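Local structure of Rho guanyl nucleotide exchange factor (Rom2), putative (Aspergillus fumigatus Af293, 5O51) at residues I139-P144 and K169-Y174; Y174-E179 and E199-E204. The protein probably acts as a guanyl-nucleotide exchange factor for Rho-type GTPases, and this chain is its CNH domain, a seven-bladed beta-propeller. All coordinates share one frame; numbering follows the deposited sequence.

Contact 1: I139-P144 and K169-Y174; sequences IKVYEP and KPFKEY
The Phe171 ring turns an edge to Val141, whose CG1 lies near the ring plane, 3.9 Å from CD2, while CG of Lys172 sits over one ring face. Val141 meets a second aromatic edge through its other branch, CG2 lying near the plane of the Tyr174 ring and 3.7 Å from CE1. Both methyls are thus used, one on each ring. The Glu143 carboxylate approaches Phe171 beside CD1, its plane 39° from that of the ring; its OE1 forms a salt bridge with Arg124, which also makes a cation-pi contact with Phe171. Tyr142 CE2 stands 3.8 Å from Pro170 CG.

The backbones pair antiparallel. At one end the backbones of Ile139 and Tyr174 exchange two hydrogen bonds, and at the other Glu143 N to Lys169 O (2.9 Å) and Lys169 N to Glu143 O (3.0 Å) are both nearly straight. The pairing is less regular between them, where Phe171 has a psi of -63°. Bends at chi3 and chi4 curl the Lys169 chain round to Pro144, putting NZ 2.8 Å from Pro144 O in a hydrogen bond that comes in from the flank of the carbonyl.

Strand 169-176 is one of the two outermost strands of its four-stranded antiparallel sheet; strand 137-143 lies between it and strand 125-132, where the backbones of Lys140 and Tyr142 hydrogen-bond to those of Ser129 and Val127.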
loop_
_atom_site.group_PDB
_atom_site.type_symbol
_atom_site.label_atom_id
_atom_site.label_comp_id
_atom_site.label_asym_id
_atom_site.label_seq_id
_atom_site.Cartn_x
_atom_site.Cartn_y
_atom_site.Cartn_z
ATOM N N ILE A 139 -2.809 15.199 -8.540
ATOM C CA ILE A 139 -3.304 13.858 -8.753
ATOM C C ILE A 139 -3.729 13.643 -10.201
ATOM O O ILE A 139 -4.590 14.359 -10.692
ATOM C CB ILE A 139 -4.532 13.569 -7.870
ATOM C CG1 ILE A 139 -4.151 13.485 -6.389
ATOM C CG2 ILE A 139 -5.171 12.261 -8.292
ATOM C CD1 ILE A 139 -4.397 14.755 -5.627
ATOM N N LYS A 140 -3.221 12.584 -10.836
ATOM C CA LYS A 140 -3.597 12.237 -12.200
ATOM C C LYS A 140 -4.217 10.857 -12.243
ATOM O O LYS A 140 -3.783 9.955 -11.524
ATOM C CB LYS A 140 -2.398 12.280 -13.116
ATOM C CG LYS A 140 -1.882 13.662 -13.420
ATOM C CD LYS A 140 -1.264 13.699 -14.815
ATOM C CE LYS A 140 -0.407 14.939 -15.025
ATOM N NZ LYS A 140 0.848 14.625 -15.766
ATOM N N VAL A 141 -5.213 10.688 -13.104
ATOM C CA VAL A 141 -6.055 9.499 -13.106
ATOM C C VAL A 141 -6.033 8.903 -14.530
ATOM O O VAL A 141 -5.869 9.645 -15.455
ATOM C CB VAL A 141 -7.439 9.916 -12.596
ATOM C CG1 VAL A 141 -8.352 8.713 -12.419
ATOM C CG2 VAL A 141 -7.289 10.718 -11.305
ATOM N N TYR A 142 -6.086 7.576 -14.696
ATOM C CA TYR A 142 -5.827 6.913 -16.016
ATOM C C TYR A 142 -6.729 5.745 -16.266
ATOM O O TYR A 142 -7.084 5.045 -15.337
ATOM C CB TYR A 142 -4.412 6.348 -16.102
ATOM C CG TYR A 142 -3.356 7.399 -16.201
ATOM C CD1 TYR A 142 -2.927 8.058 -15.065
ATOM C CD2 TYR A 142 -2.795 7.746 -17.425
ATOM C CE1 TYR A 142 -1.983 9.057 -15.122
ATOM C CE2 TYR A 142 -1.858 8.755 -17.493
ATOM C CZ TYR A 142 -1.453 9.397 -16.332
ATOM O OH TYR A 142 -0.500 10.383 -16.338
ATOM N N GLU A 143 -7.029 5.468 -17.533
ATOM C CA GLU A 143 -7.981 4.403 -17.875
ATOM C C GLU A 143 -7.408 3.487 -18.958
ATOM O O GLU A 143 -6.643 3.941 -19.783
ATOM C CB GLU A 143 -9.330 5.021 -18.315
ATOM C CG GLU A 143 -9.302 5.951 -19.548
ATOM C CD GLU A 143 -10.594 6.783 -19.756
ATOM O OE1 GLU A 143 -11.667 6.445 -19.198
ATOM O OE2 GLU A 143 -10.536 7.803 -20.487
ATOM N N PRO A 144 -7.756 2.187 -18.942
ATOM C CA PRO A 144 -7.326 1.250 -19.990
ATOM C C PRO A 144 -7.486 1.684 -21.457
ATOM O O PRO A 144 -8.547 2.151 -21.874
ATOM C CB PRO A 144 -8.189 0.025 -19.700
ATOM C CG PRO A 144 -8.202 -0.019 -18.214
ATOM C CD PRO A 144 -8.327 1.443 -17.805
ATOM N N LYS A 169 -4.443 5.431 -21.142
ATOM C CA LYS A 169 -4.671 6.814 -21.587
ATOM C C LYS A 169 -5.088 7.692 -20.383
ATOM O O LYS A 169 -5.835 7.211 -19.506
ATOM C CB LYS A 169 -5.735 6.853 -22.708
ATOM C CG LYS A 169 -7.112 6.248 -22.375
ATOM C CD LYS A 169 -8.033 6.100 -23.590
ATOM C CE LYS A 169 -7.591 5.004 -24.557
ATOM N NZ LYS A 169 -7.448 3.658 -23.938
ATOM N N PRO A 170 -4.609 8.972 -20.322
ATOM C CA PRO A 170 -5.073 9.879 -19.244
ATOM C C PRO A 170 -6.583 10.129 -19.286
ATOM O O PRO A 170 -7.260 9.706 -20.230
ATOM C CB PRO A 170 -4.296 11.187 -19.489
ATOM C CG PRO A 170 -3.147 10.805 -20.359
ATOM C CD PRO A 170 -3.613 9.635 -21.188
ATOM N N PHE A 171 -7.095 10.818 -18.271
ATOM C CA PHE A 171 -8.538 10.908 -18.066
ATOM C C PHE A 171 -8.967 12.164 -17.277
ATOM O O PHE A 171 -9.696 12.992 -17.812
ATOM C CB PHE A 171 -9.024 9.602 -17.433
ATOM C CG PHE A 171 -10.392 9.689 -16.848
ATOM C CD1 PHE A 171 -11.472 10.090 -17.630
ATOM C CD2 PHE A 171 -10.610 9.378 -15.512
ATOM C CE1 PHE A 171 -12.746 10.177 -17.089
ATOM C CE2 PHE A 171 -11.880 9.465 -14.964
ATOM C CZ PHE A 171 -12.946 9.864 -15.751
ATOM N N LYS A 172 -8.539 12.302 -16.024
ATOM C CA LYS A 172 -8.868 13.479 -15.208
ATOM C C LYS A 172 -7.690 13.817 -14.322
ATOM O O LYS A 172 -6.907 12.935 -13.975
ATOM C CB LYS A 172 -10.087 13.207 -14.307
ATOM C CG LYS A 172 -11.368 12.749 -15.016
ATOM C CD LYS A 172 -12.165 13.882 -15.659
ATOM C CE LYS A 172 -13.231 14.428 -14.712
ATOM N NZ LYS A 172 -13.935 15.627 -15.244
ATOM N N GLU A 173 -7.586 15.079 -13.939
ATOM C CA GLU A 173 -6.487 15.586 -13.099
ATOM C C GLU A 173 -7.092 16.379 -11.952
ATOM O O GLU A 173 -8.245 16.771 -12.048
ATOM C CB GLU A 173 -5.566 16.461 -13.941
ATOM C CG GLU A 173 -4.323 16.927 -13.198
ATOM C CD GLU A 173 -3.321 17.628 -14.091
ATOM O OE1 GLU A 173 -3.122 17.208 -15.252
ATOM O OE2 GLU A 173 -2.725 18.611 -13.612
ATOM N N TYR A 174 -6.363 16.569 -10.856
ATOM C CA TYR A 174 -6.851 17.337 -9.688
ATOM C C TYR A 174 -5.693 18.028 -9.004
ATOM O O TYR A 174 -4.528 17.651 -9.188
ATOM C CB TYR A 174 -7.617 16.470 -8.635
ATOM C CG TYR A 174 -8.716 15.605 -9.205
ATOM C CD1 TYR A 174 -8.395 14.459 -9.928
ATOM C CD2 TYR A 174 -10.067 15.926 -9.045
ATOM C CE1 TYR A 174 -9.364 13.660 -10.491
ATOM C CE2 TYR A 174 -11.059 15.131 -9.609
ATOM C CZ TYR A 174 -10.696 13.992 -10.332
ATOM O OH TYR A 174 -11.597 13.137 -10.928
#

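Contact 2: Y174-E179 and E199-E204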
loop_
_atom_site.group_PDB
_atom_site.type_symbol
_atom_site.label_atom_id
_atom_site.label_comp_id
_atom_site.label_asym_id
_atom_site.label_seq_id
_atom_site.Cartn_x
_atom_site.Cartn_y
_atom_site.Cartn_z
ATOM N N TYR A 174 -6.363 16.569 -10.856
ATOM C CA TYR A 174 -6.851 17.337 -9.688
ATOM C C TYR A 174 -5.693 18.028 -9.004
ATOM O O TYR A 174 -4.528 17.651 -9.188
ATOM C CB TYR A 174 -7.617 16.470 -8.635
ATOM C CG TYR A 174 -8.716 15.605 -9.205
ATOM C CD1 TYR A 174 -8.395 14.459 -9.928
ATOM C CD2 TYR A 174 -10.067 15.926 -9.045
ATOM C CE1 TYR A 174 -9.364 13.660 -10.491
ATOM C CE2 TYR A 174 -11.059 15.131 -9.609
ATOM C CZ TYR A 174 -10.696 13.992 -10.332
ATOM O OH TYR A 174 -11.597 13.137 -10.928
ATOM N N TYR A 175 -6.028 19.037 -8.211
ATOM C CA TYR A 175 -5.056 19.781 -7.413
ATOM C C TYR A 175 -5.516 19.823 -5.948
ATOM O O TYR A 175 -6.710 19.855 -5.680
ATOM C CB TYR A 175 -4.882 21.203 -7.959
ATOM C CG TYR A 175 -4.031 22.049 -7.032
ATOM C CD1 TYR A 175 -2.640 21.996 -7.106
ATOM C CD2 TYR A 175 -4.617 22.848 -6.022
ATOM C CE1 TYR A 175 -1.843 22.734 -6.235
ATOM C CE2 TYR A 175 -3.827 23.587 -5.135
ATOM C CZ TYR A 175 -2.439 23.535 -5.258
ATOM O OH TYR A 175 -1.618 24.266 -4.416
ATOM N N ILE A 176 -4.568 19.801 -5.009
ATOM C CA ILE A 176 -4.864 19.725 -3.563
ATOM C C ILE A 176 -3.807 20.571 -2.853
ATOM O O ILE A 176 -2.600 20.271 -2.978
ATOM C CB ILE A 176 -4.737 18.272 -2.975
ATOM C CG1 ILE A 176 -5.717 17.258 -3.624
ATOM C CG2 ILE A 176 -4.875 18.258 -1.436
ATOM C CD1 ILE A 176 -7.120 17.274 -3.072
ATOM N N PRO A 177 -4.225 21.590 -2.074
ATOM C CA PRO A 177 -3.233 22.433 -1.382
ATOM C C PRO A 177 -2.785 21.861 -0.035
ATOM O O PRO A 177 -2.980 22.513 0.995
ATOM C CB PRO A 177 -3.989 23.768 -1.208
ATOM C CG PRO A 177 -5.410 23.346 -1.032
ATOM C CD PRO A 177 -5.589 22.161 -1.957
ATOM N N ALA A 178 -2.193 20.659 -0.063
ATOM C CA ALA A 178 -1.535 20.026 1.106
ATOM C C ALA A 178 -0.649 18.794 0.756
ATOM O O ALA A 178 -0.838 18.130 -0.266
ATOM C CB ALA A 178 -2.573 19.632 2.138
ATOM N N GLU A 179 0.298 18.496 1.638
ATOM C CA GLU A 179 1.088 17.257 1.561
ATOM C C GLU A 179 0.187 16.004 1.762
ATOM O O GLU A 179 -0.545 15.934 2.764
ATOM C CB GLU A 179 2.201 17.277 2.622
ATOM C CG GLU A 179 3.261 16.174 2.467
ATOM C CD GLU A 179 4.359 16.222 3.524
ATOM O OE1 GLU A 179 4.063 16.521 4.704
ATOM O OE2 GLU A 179 5.528 15.949 3.171
ATOM N N GLU A 199 -9.667 13.924 2.915
ATOM C CA GLU A 199 -10.510 14.835 2.133
ATOM C C GLU A 199 -11.052 14.102 0.901
ATOM O O GLU A 199 -10.306 13.572 0.076
ATOM C CB GLU A 199 -9.758 16.119 1.714
ATOM C CG GLU A 199 -9.004 16.862 2.839
ATOM C CD GLU A 199 -9.850 17.768 3.750
ATOM O OE1 GLU A 199 -10.923 18.260 3.327
ATOM O OE2 GLU A 199 -9.412 18.020 4.904
ATOM N N VAL A 200 -12.371 14.097 0.787
ATOM C CA VAL A 200 -13.077 13.370 -0.265
ATOM C C VAL A 200 -13.201 14.251 -1.511
ATOM O O VAL A 200 -13.527 15.422 -1.404
ATOM C CB VAL A 200 -14.445 12.940 0.260
ATOM C CG1 VAL A 200 -15.198 12.094 -0.754
ATOM C CG2 VAL A 200 -14.268 12.182 1.566
ATOM N N VAL A 201 -12.920 13.679 -2.683
ATOM C CA VAL A 201 -12.762 14.416 -3.954
ATOM C C VAL A 201 -13.530 13.691 -5.040
ATOM O O VAL A 201 -13.399 12.482 -5.217
ATOM C CB VAL A 201 -11.274 14.560 -4.341
ATOM C CG1 VAL A 201 -11.060 14.732 -5.849
ATOM C CG2 VAL A 201 -10.681 15.743 -3.592
ATOM N N SER A 202 -14.318 14.448 -5.786
ATOM C CA SER A 202 -15.304 13.870 -6.679
ATOM C C SER A 202 -14.683 13.533 -8.026
ATOM O O SER A 202 -14.084 14.403 -8.650
ATOM C CB SER A 202 -16.412 14.903 -6.847
ATOM O OG SER A 202 -17.527 14.412 -7.563
ATOM N N LEU A 203 -14.832 12.289 -8.486
ATOM C CA LEU A 203 -14.262 11.875 -9.798
ATOM C C LEU A 203 -14.838 12.676 -11.009
ATOM O O LEU A 203 -14.113 13.500 -11.580
ATOM C CB LEU A 203 -14.317 10.340 -10.007
ATOM C CG LEU A 203 -13.168 9.512 -9.364
ATOM C CD1 LEU A 203 -13.480 8.032 -9.150
ATOM C CD2 LEU A 203 -11.915 9.635 -10.203
ATOM N N GLU A 204 -16.106 12.453 -11.394
ATOM C CA GLU A 204 -16.845 13.422 -12.254
ATOM C C GLU A 204 -17.338 14.531 -11.325
ATOM O O GLU A 204 -17.479 14.296 -10.131
ATOM C CB GLU A 204 -17.987 12.761 -13.071
ATOM C CG GLU A 204 -19.445 13.068 -12.686
ATOM C CD GLU A 204 -19.885 12.507 -11.332
ATOM O OE1 GLU A 204 -19.116 11.742 -10.714
ATOM O OE2 GLU A 204 -21.010 12.836 -10.880
#
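Tyr174 and Val201 face each other from two strands that run nearly antiparallel, at 159°, yet belong to different sheets: the axes of 174-176 and 199-202 come no closer than 9.8 Å, and side chains fill the gap. Beyond Ile176, segment 174-179 leaves its strand through an inverse gamma turn centred on Pro177.

The Tyr174 and Val201 side chains pass alongside each other, pointing opposite ways, with Val201 CG1 3.6 Å from Tyr174 CD2. With CG set anti to the carbonyl carbon (chi1 -51°), the ring points along the other segment, and its hydroxyl donates to Leu203 O at 2.6 Å. This bond lies in the carbonyl plane and uses a lone pair, at a C=O...O angle of 111°. Ser202 O lies at the same ring's edge, 3.3 Å from CE2, and Leu203 CD2 packs against the hydroxyl. Val201 CG2 turns to Ile176, 3.9 Å from its CD1. At the end of the strand, Ser202 OG hydrogen-bonds to Glu204 O at 2.6 Å, bridging the Leu203 residue whose carbonyl receives the tyrosine.

Packing of an outermost strand of one four-stranded sheet on the next sheet, here with a tyrosine hydrogen bond added, is the blade-to-blade interface of a beta-propeller, in this case within the CNH domain.

How the contacts relate
Contact 1 is pairing within one propeller blade and contact 2 is packing between that blade and the next; their centres are about 13 Å apart. Tyr174 belongs to both, so the residue whose backbone pairs with Ile139 also sends its side chain across to the neighbouring blade. Other atoms join the two: Ile139 CD1 packs 3.5 Å from Ile176 CG1, and Lys172 CE lies 3.4 Å from Leu203 O, the carbonyl that takes the tyrosine hydroxyl. Along the chain they follow in series, strand 169-176 completing one sheet before the chain enters strand 180-186 of the next. Both lie on the same side of the chain's centre.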